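Long-range contacts in 4-hydroxy-tetrahydrodipicolinate synthase (Methylacidiphilum fumariolicum SolV, PDB 6T3T), which probably catalyses the condensation of pyruvate with aspartate beta-semialdehyde to 4-hydroxy-tetrahydrodipicolinate on the pathway to lysine: residues T6-I11 with N34-I39; R26-Q31 with E65-R70; I71-G76 with I95-V100. All blocks are in the same frame, centred on the assembly; numbering follows the deposited sequence.

Contact 1. Residues T6-I11 with N34-I39; sequences TYTAII and NRIDGI
Asp-37 N donates to Thr-6 O at 2.8 Å, arriving nearly along the C=O axis. The same aspartate returns the bond through its side chain: OD2 accepts Thr-6 N at 2.9 Å on its anti lone pair, the one turned away from OD1, with a fairly straight N-H...O angle of 162°. Both backbone polar groups of Thr-6 are thus held by one residue. Asp-37 CG is anti to its own carbonyl carbon (chi1 -64°), which directs the carboxylate to Thr-6 N. One step on, Thr-8 N donates to Gly-38 O at 3.0 Å, continuing the parallel pairing of Tyr-7 with Gly-38 and Thr-8 with Ile-39. Gly-38 O is also approached by the CA-H of Tyr-7.

Gly-38 has no side chain, and the Tyr-7 ring lies against its backbone. Gly-38 N sits 3.9 Å above the ring plane, displaced toward the rim, while CD2 comes to 3.5 Å from Gly-38 CA. Across the ring from CD2, CE1 touches Asp-37 CB, and the ring and carboxylate planes are 39° apart. The side of the sheet that carries Thr-8 and Ile-39 is packed by aliphatic groups. Ile-36 lays CG2 3.5 Å from Thr-8 OG1, a hydroxyl whose polar partners are Gln-31 and Ser-208, and its CD1 reaches Thr-6 CG2. Farther along, Ile-10 CG2 meets Ile-39 CG2 at 3.8 Å, the two side chains roughly perpendicular. Helix 21-32 covers this outer face through Gln-31 and Leu-24, whereas Tyr-7 points into the interior near Val-204, a predicted pyruvate-binding residue. Such pairing of the first and second parallel strands belongs to the closed eight-stranded (beta/alpha)8, or TIM, barrel of the DapA family.

Contact 2. Residues R26-Q31 with E65-R70; sequences RLLEHQ and EIVEKR
Glu-29 and Arg-70 meet at about a right angle, the guanidinium presenting its end rather than its flank to the carboxylate. Two nitrogens grip two oxygens: NH2 of Arg-70 donates to Glu-29 OE2 at 2.9 Å, almost straight at 175°, and NH1 of Arg-70 donates to Glu-29 OE1 at 3.1 Å, more bent. The planes of the two groups are twisted 47° apart, and the bonds differ accordingly. OE2 lies in the guanidinium plane but is met well out of the plane of its own carboxylate, while OE1 uses its syn lone pair and sits tilted from the guanidinium. A bend in the Glu-29 chain at chi2 (-64°) brings the carboxylate across to the arginine.

Helices 21-32 and 53-67, which lie side by side in the helical layer around the strands of the TIM barrel and flank strand 38-40 in the chain, are joined here near the C-terminal end of each. Beyond the last turn of helix 53-67, Glu-68 takes a positive phi and a type I' turn runs from Val-67 to Arg-70. That turn folds the arginine back over its own helix end. Arg-70 NE donates to Val-67 O at 3.0 Å from above the carbonyl plane, and Arg-70 N reaches that oxygen from the opposite face. NH2 adds a bond to Ile-66 O at 2.8 Å, so two bonds to its own helix end help fix the rotation of the guanidinium as it faces Glu-29.

Deeper in, the side chains of Leu-28 and Ile-66 are likewise set nearly perpendicular. Leu-28 CD1 lies 3.8 Å from both CG2 and CD1 of Ile-66, and the Leu-28 CB rests on the same CG2. The other methyl, Leu-28 CD2, reaches Val-67 CG2 at 4.3 Å, and on the barrel side Leu-28 packs against Ile-39.

Contact 3. Residues I71-G76 with I95-V100; sequences IKIFAG and IGVDGV
Ile-73 N is held by Asp-98 OD2 at 2.7 Å, through the anti lone pair of the carboxylate oxygen. Asp-98 N in turn donates to Ile-73 O at 3.0 Å in the carbonyl plane, and Gly-99 N adds a weak bond to that oxygen. The next link is Ala-75 N to Gly-99 O, 2.9 Å. Phe-74 presents a ring face to Gly-99, whose CA lies 3.9 Å from the ring centroid in a CH-pi contact, while Asp-98 CB approaches CE1. A serine in place of Phe-74 removes the ring, and the backbone of Gly-99 would probably lose its CH-pi partner, with a gap opening beside it.

Around this core, the Lys-72 chain runs across the Asp-98 side chain, its CD 3.7 Å from Asp-98 CG. A bend at chi2 (-82°) brings the lysine chain over the aspartate, yet NZ stays 4.4 Å from OD1 and a water bridges the two. On the outer face Val-97 CG1 touches Ile-73 CG2 and Ala-75 CB. Val-97 is backed by Val-60 of helix 53-67 and Ala-92 of helix 82-95, and Phe-74 packs inside on Leu-131. Strands 72-76 and 99-103, connected through helix 82-95, thereby form a parallel beta-alpha-beta unit of the TIM barrel.

Contacts 1 and 3 share a scheme: in each, an aspartate just ahead of one strand bonds to the backbone of its neighbour, whose aromatic ring lies against the glycine that follows the aspartate. Their centres are 12 Å apart, and the two strand pairs merge where Ile-39 N probably bonds Lys-72 O at 2.7 Å. Contact 2, outside the sheet, joins contact 1, centre 10 Å away, through a probable 2.6 Å hydrogen bond between Thr-8 OG1 and Gln-31 OE1, and contact 3 by packing of Val-67 on Ile-73. Inside the barrel, the side chain of Tyr-7 is about 4 Å from that of Val-204, predicted to bind pyruvate, and that of Phe-74 about 9 Å from the predicted Schiff-base Lys-162.

Contact 1. Residues T6-I11 with N34-I39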
# COMPACT_ATOMS: atom_id res chain seq x y z
N THR A 6 24.08 -0.73 -20.95
CA THR A 6 22.97 0.22 -21.04
C THR A 6 22.21 0.03 -22.34
O THR A 6 22.80 0.14 -23.43
CB THR A 6 23.47 1.66 -20.93
OG1 THR A 6 24.25 1.79 -19.74
CG2 THR A 6 22.27 2.63 -20.90
N TYR A 7 20.91 -0.22 -22.22
CA TYR A 7 19.98 -0.38 -23.31
C TYR A 7 18.93 0.72 -23.23
O TYR A 7 18.36 0.96 -22.17
CB TYR A 7 19.30 -1.76 -23.21
CG TYR A 7 20.23 -2.92 -23.54
CD1 TYR A 7 21.26 -3.30 -22.67
CD2 TYR A 7 20.10 -3.61 -24.73
CE1 TYR A 7 22.14 -4.34 -23.01
CE2 TYR A 7 20.96 -4.65 -25.06
CZ TYR A 7 21.97 -5.01 -24.20
OH TYR A 7 22.79 -6.05 -24.55
N THR A 8 18.65 1.38 -24.34
CA THR A 8 17.76 2.53 -24.32
C THR A 8 16.36 2.09 -24.76
O THR A 8 16.20 1.60 -25.88
CB THR A 8 18.32 3.63 -25.22
OG1 THR A 8 19.63 3.98 -24.75
CG2 THR A 8 17.40 4.89 -25.29
N ALA A 9 15.37 2.24 -23.88
CA ALA A 9 13.97 2.10 -24.28
C ALA A 9 13.60 3.38 -25.02
O ALA A 9 13.40 4.43 -24.42
CB ALA A 9 13.06 1.87 -23.07
N ILE A 10 13.59 3.31 -26.36
CA ILE A 10 13.42 4.51 -27.17
C ILE A 10 11.96 4.90 -27.25
O ILE A 10 11.06 4.04 -27.28
CB ILE A 10 14.00 4.30 -28.58
CG1 ILE A 10 13.38 3.05 -29.23
CG2 ILE A 10 15.48 4.21 -28.52
CD1 ILE A 10 13.44 3.12 -30.72
N ILE A 11 11.72 6.22 -27.32
CA ILE A 11 10.41 6.73 -27.73
C ILE A 11 10.09 6.24 -29.15
O ILE A 11 10.97 5.90 -29.93
CB ILE A 11 10.39 8.27 -27.67
CG1 ILE A 11 11.49 8.84 -28.56
CG2 ILE A 11 10.61 8.79 -26.24
CD1 ILE A 11 11.21 10.26 -29.06
N ASN A 34 27.19 7.03 -28.78
CA ASN A 34 27.41 7.39 -27.40
C ASN A 34 27.41 6.19 -26.49
O ASN A 34 26.91 6.24 -25.36
CB ASN A 34 26.38 8.44 -26.99
CG ASN A 34 26.78 9.81 -27.47
OD1 ASN A 34 27.79 10.35 -27.03
ND2 ASN A 34 26.04 10.35 -28.41
N ARG A 35 28.00 5.09 -26.96
CA ARG A 35 28.39 3.95 -26.13
C ARG A 35 27.18 3.22 -25.53
O ARG A 35 27.24 2.71 -24.41
CB ARG A 35 29.38 4.40 -25.05
CG ARG A 35 30.57 5.16 -25.69
CD ARG A 35 31.80 5.18 -24.80
NE ARG A 35 32.21 3.84 -24.40
CZ ARG A 35 33.19 3.58 -23.54
NH1 ARG A 35 33.89 4.57 -22.99
NH2 ARG A 35 33.48 2.32 -23.23
N ILE A 36 26.08 3.17 -26.26
CA ILE A 36 24.91 2.43 -25.85
C ILE A 36 25.03 0.99 -26.36
O ILE A 36 25.41 0.75 -27.51
CB ILE A 36 23.65 3.14 -26.35
CG1 ILE A 36 23.66 4.55 -25.74
CG2 ILE A 36 22.39 2.36 -26.05
CD1 ILE A 36 23.23 4.55 -24.27
N ASP A 37 24.73 0.03 -25.48
CA ASP A 37 24.92 -1.36 -25.86
C ASP A 37 23.79 -1.91 -26.70
O ASP A 37 24.01 -2.88 -27.44
CB ASP A 37 25.11 -2.21 -24.61
CG ASP A 37 26.36 -1.82 -23.87
OD1 ASP A 37 27.45 -2.05 -24.43
OD2 ASP A 37 26.26 -1.18 -22.79
N GLY A 38 22.60 -1.33 -26.61
CA GLY A 38 21.49 -1.87 -27.37
C GLY A 38 20.26 -1.01 -27.22
O GLY A 38 20.24 -0.04 -26.45
N ILE A 39 19.22 -1.39 -27.95
CA ILE A 39 17.99 -0.62 -28.08
C ILE A 39 16.81 -1.53 -27.74
O ILE A 39 16.77 -2.70 -28.15
CB ILE A 39 17.84 -0.06 -29.51
CG1 ILE A 39 19.07 0.78 -29.91
CG2 ILE A 39 16.55 0.76 -29.67
CD1 ILE A 39 19.20 2.11 -29.18

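Contact 2. Residues R26-Q31 with E65-R70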
# COMPACT_ATOMS: atom_id res chain seq x y z
N ARG A 26 17.75 9.83 -36.53
CA ARG A 26 18.66 10.69 -35.79
C ARG A 26 18.84 10.19 -34.37
O ARG A 26 19.95 10.21 -33.84
CB ARG A 26 18.22 12.15 -35.79
CG ARG A 26 19.42 13.05 -35.35
CD ARG A 26 19.25 14.57 -35.56
NE ARG A 26 19.11 14.99 -36.96
CZ ARG A 26 20.06 14.90 -37.90
NH1 ARG A 26 21.25 14.38 -37.62
NH2 ARG A 26 19.81 15.32 -39.14
N LEU A 27 17.75 9.78 -33.72
CA LEU A 27 17.83 9.31 -32.34
C LEU A 27 18.67 8.04 -32.25
O LEU A 27 19.50 7.90 -31.33
CB LEU A 27 16.42 9.11 -31.77
CG LEU A 27 16.16 8.55 -30.38
CD1 LEU A 27 16.17 9.61 -29.25
CD2 LEU A 27 14.82 7.83 -30.41
N LEU A 28 18.48 7.12 -33.19
CA LEU A 28 19.23 5.87 -33.17
C LEU A 28 20.72 6.12 -33.37
O LEU A 28 21.56 5.53 -32.68
CB LEU A 28 18.66 4.91 -34.22
CG LEU A 28 17.33 4.31 -33.78
CD1 LEU A 28 16.67 3.49 -34.90
CD2 LEU A 28 17.58 3.46 -32.56
N GLU A 29 21.08 7.01 -34.30
CA GLU A 29 22.49 7.34 -34.51
C GLU A 29 23.10 7.97 -33.27
O GLU A 29 24.25 7.68 -32.92
CB GLU A 29 22.66 8.25 -35.71
CG GLU A 29 22.26 7.60 -37.05
CD GLU A 29 23.15 6.40 -37.44
OE1 GLU A 29 24.27 6.22 -36.89
OE2 GLU A 29 22.72 5.63 -38.33
N HIS A 30 22.37 8.87 -32.60
CA HIS A 30 22.90 9.48 -31.39
C HIS A 30 23.17 8.42 -30.32
O HIS A 30 24.16 8.51 -29.58
CB HIS A 30 21.94 10.57 -30.88
CG HIS A 30 22.54 11.50 -29.85
ND1 HIS A 30 23.70 12.22 -30.08
CD2 HIS A 30 22.14 11.82 -28.59
CE1 HIS A 30 23.99 12.94 -29.01
NE2 HIS A 30 23.07 12.70 -28.08
N GLN A 31 22.32 7.38 -30.25
CA GLN A 31 22.56 6.28 -29.31
C GLN A 31 23.85 5.54 -29.66
O GLN A 31 24.72 5.34 -28.81
CB GLN A 31 21.37 5.31 -29.27
CG GLN A 31 20.01 5.92 -28.78
CD GLN A 31 20.12 6.50 -27.38
OE1 GLN A 31 20.44 5.80 -26.42
NE2 GLN A 31 19.93 7.81 -27.27
N GLU A 65 16.67 -2.06 -39.44
CA GLU A 65 17.29 -1.59 -40.67
C GLU A 65 18.29 -0.47 -40.40
O GLU A 65 19.41 -0.51 -40.92
CB GLU A 65 16.24 -1.09 -41.64
CG GLU A 65 15.57 -2.22 -42.35
CD GLU A 65 14.27 -1.80 -42.93
OE1 GLU A 65 13.51 -2.69 -43.36
OE2 GLU A 65 14.01 -0.58 -42.97
N ILE A 66 17.92 0.50 -39.54
CA ILE A 66 18.81 1.63 -39.26
C ILE A 66 20.05 1.17 -38.51
O ILE A 66 21.17 1.49 -38.89
CB ILE A 66 18.07 2.73 -38.47
CG1 ILE A 66 17.07 3.46 -39.37
CG2 ILE A 66 19.05 3.71 -37.85
CD1 ILE A 66 15.78 3.86 -38.62
N VAL A 67 19.86 0.35 -37.47
CA VAL A 67 20.96 -0.06 -36.60
C VAL A 67 21.90 -0.96 -37.36
O VAL A 67 23.12 -0.91 -37.15
CB VAL A 67 20.41 -0.74 -35.33
CG1 VAL A 67 21.53 -1.45 -34.55
CG2 VAL A 67 19.77 0.30 -34.42
N GLU A 68 21.38 -1.80 -38.27
CA GLU A 68 22.22 -2.71 -39.08
C GLU A 68 23.27 -3.43 -38.23
O GLU A 68 24.46 -3.47 -38.57
CB GLU A 68 22.89 -1.96 -40.24
CG GLU A 68 23.31 -2.82 -41.47
CD GLU A 68 23.84 -1.98 -42.65
OE1 GLU A 68 24.68 -2.44 -43.45
OE2 GLU A 68 23.42 -0.81 -42.76
N LYS A 69 22.81 -4.00 -37.12
CA LYS A 69 23.56 -4.88 -36.23
C LYS A 69 24.73 -4.20 -35.52
O LYS A 69 25.54 -4.89 -34.91
CB LYS A 69 24.06 -6.12 -36.98
CG LYS A 69 22.92 -6.98 -37.51
CD LYS A 69 22.69 -8.18 -36.60
CE LYS A 69 23.46 -9.40 -37.12
NZ LYS A 69 23.20 -10.60 -36.26
N ARG A 70 24.85 -2.87 -35.57
CA ARG A 70 25.97 -2.24 -34.89
C ARG A 70 25.85 -2.38 -33.37
O ARG A 70 26.85 -2.57 -32.68
CB ARG A 70 26.07 -0.78 -35.28
CG ARG A 70 26.50 -0.57 -36.71
CD ARG A 70 26.43 0.89 -37.10
NE ARG A 70 25.06 1.30 -37.41
CZ ARG A 70 24.70 2.55 -37.67
NH1 ARG A 70 25.61 3.51 -37.65
NH2 ARG A 70 23.45 2.85 -37.94

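Contact 3. Residues I71-G76 with I95-V100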
# COMPACT_ATOMS: atom_id res chain seq x y z
N ILE A 71 24.63 -2.32 -32.84
CA ILE A 71 24.36 -2.59 -31.44
C ILE A 71 23.13 -3.51 -31.37
O ILE A 71 22.42 -3.72 -32.36
CB ILE A 71 24.16 -1.29 -30.62
CG1 ILE A 71 22.97 -0.48 -31.12
CG2 ILE A 71 25.40 -0.41 -30.65
CD1 ILE A 71 22.71 0.86 -30.31
N LYS A 72 22.86 -4.04 -30.17
CA LYS A 72 21.82 -5.05 -30.02
C LYS A 72 20.43 -4.45 -30.02
O LYS A 72 20.22 -3.29 -29.64
CB LYS A 72 22.01 -5.84 -28.73
CG LYS A 72 23.40 -6.38 -28.55
CD LYS A 72 23.55 -7.67 -29.31
CE LYS A 72 24.95 -8.23 -29.17
NZ LYS A 72 25.14 -9.40 -30.09
N ILE A 73 19.46 -5.26 -30.41
CA ILE A 73 18.05 -4.88 -30.33
C ILE A 73 17.31 -5.97 -29.58
O ILE A 73 17.34 -7.14 -29.97
CB ILE A 73 17.42 -4.68 -31.71
CG1 ILE A 73 18.18 -3.61 -32.50
CG2 ILE A 73 15.96 -4.31 -31.55
CD1 ILE A 73 17.66 -3.45 -33.91
N PHE A 74 16.64 -5.58 -28.49
CA PHE A 74 15.68 -6.45 -27.81
C PHE A 74 14.32 -5.79 -27.95
O PHE A 74 14.04 -4.78 -27.29
CB PHE A 74 16.05 -6.71 -26.35
CG PHE A 74 17.12 -7.73 -26.19
CD1 PHE A 74 18.42 -7.47 -26.60
CD2 PHE A 74 16.83 -8.99 -25.66
CE1 PHE A 74 19.43 -8.42 -26.45
CE2 PHE A 74 17.84 -9.96 -25.52
CZ PHE A 74 19.14 -9.67 -25.93
N ALA A 75 13.49 -6.34 -28.83
CA ALA A 75 12.20 -5.75 -29.16
C ALA A 75 11.15 -6.07 -28.10
O ALA A 75 11.05 -7.20 -27.62
CB ALA A 75 11.75 -6.24 -30.53
N GLY A 76 10.33 -5.08 -27.77
CA GLY A 76 9.17 -5.32 -26.94
C GLY A 76 8.06 -6.06 -27.66
O GLY A 76 7.43 -5.55 -28.59
N ILE A 95 12.01 -10.49 -38.44
CA ILE A 95 12.73 -9.26 -38.76
C ILE A 95 14.22 -9.42 -38.47
O ILE A 95 15.07 -8.85 -39.17
CB ILE A 95 12.09 -8.06 -38.02
CG1 ILE A 95 10.86 -7.55 -38.80
CG2 ILE A 95 13.10 -6.95 -37.78
CD1 ILE A 95 9.87 -6.79 -37.95
N GLY A 96 14.56 -10.17 -37.42
CA GLY A 96 15.96 -10.49 -37.15
C GLY A 96 16.59 -9.73 -35.99
O GLY A 96 17.76 -9.34 -36.07
N VAL A 97 15.88 -9.60 -34.88
CA VAL A 97 16.41 -8.87 -33.73
C VAL A 97 17.32 -9.80 -32.94
O VAL A 97 17.43 -11.00 -33.22
CB VAL A 97 15.27 -8.33 -32.86
CG1 VAL A 97 14.34 -7.44 -33.67
CG2 VAL A 97 14.47 -9.49 -32.23
N ASP A 98 17.99 -9.26 -31.92
CA ASP A 98 18.81 -10.11 -31.09
C ASP A 98 18.04 -10.80 -29.97
O ASP A 98 18.53 -11.81 -29.46
CB ASP A 98 19.94 -9.28 -30.50
CG ASP A 98 20.72 -8.58 -31.56
OD1 ASP A 98 21.36 -9.28 -32.38
OD2 ASP A 98 20.63 -7.33 -31.63
N GLY A 99 16.86 -10.30 -29.60
CA GLY A 99 16.09 -10.86 -28.51
C GLY A 99 14.83 -10.05 -28.29
O GLY A 99 14.62 -9.03 -28.95
N VAL A 100 14.01 -10.46 -27.31
CA VAL A 100 12.76 -9.76 -27.05
C VAL A 100 12.62 -9.48 -25.56
O VAL A 100 13.19 -10.17 -24.72
CB VAL A 100 11.49 -10.50 -27.54
CG1 VAL A 100 11.41 -10.49 -29.06
CG2 VAL A 100 11.40 -11.93 -26.97
O HOH W 1 24.22 -8.61 -32.73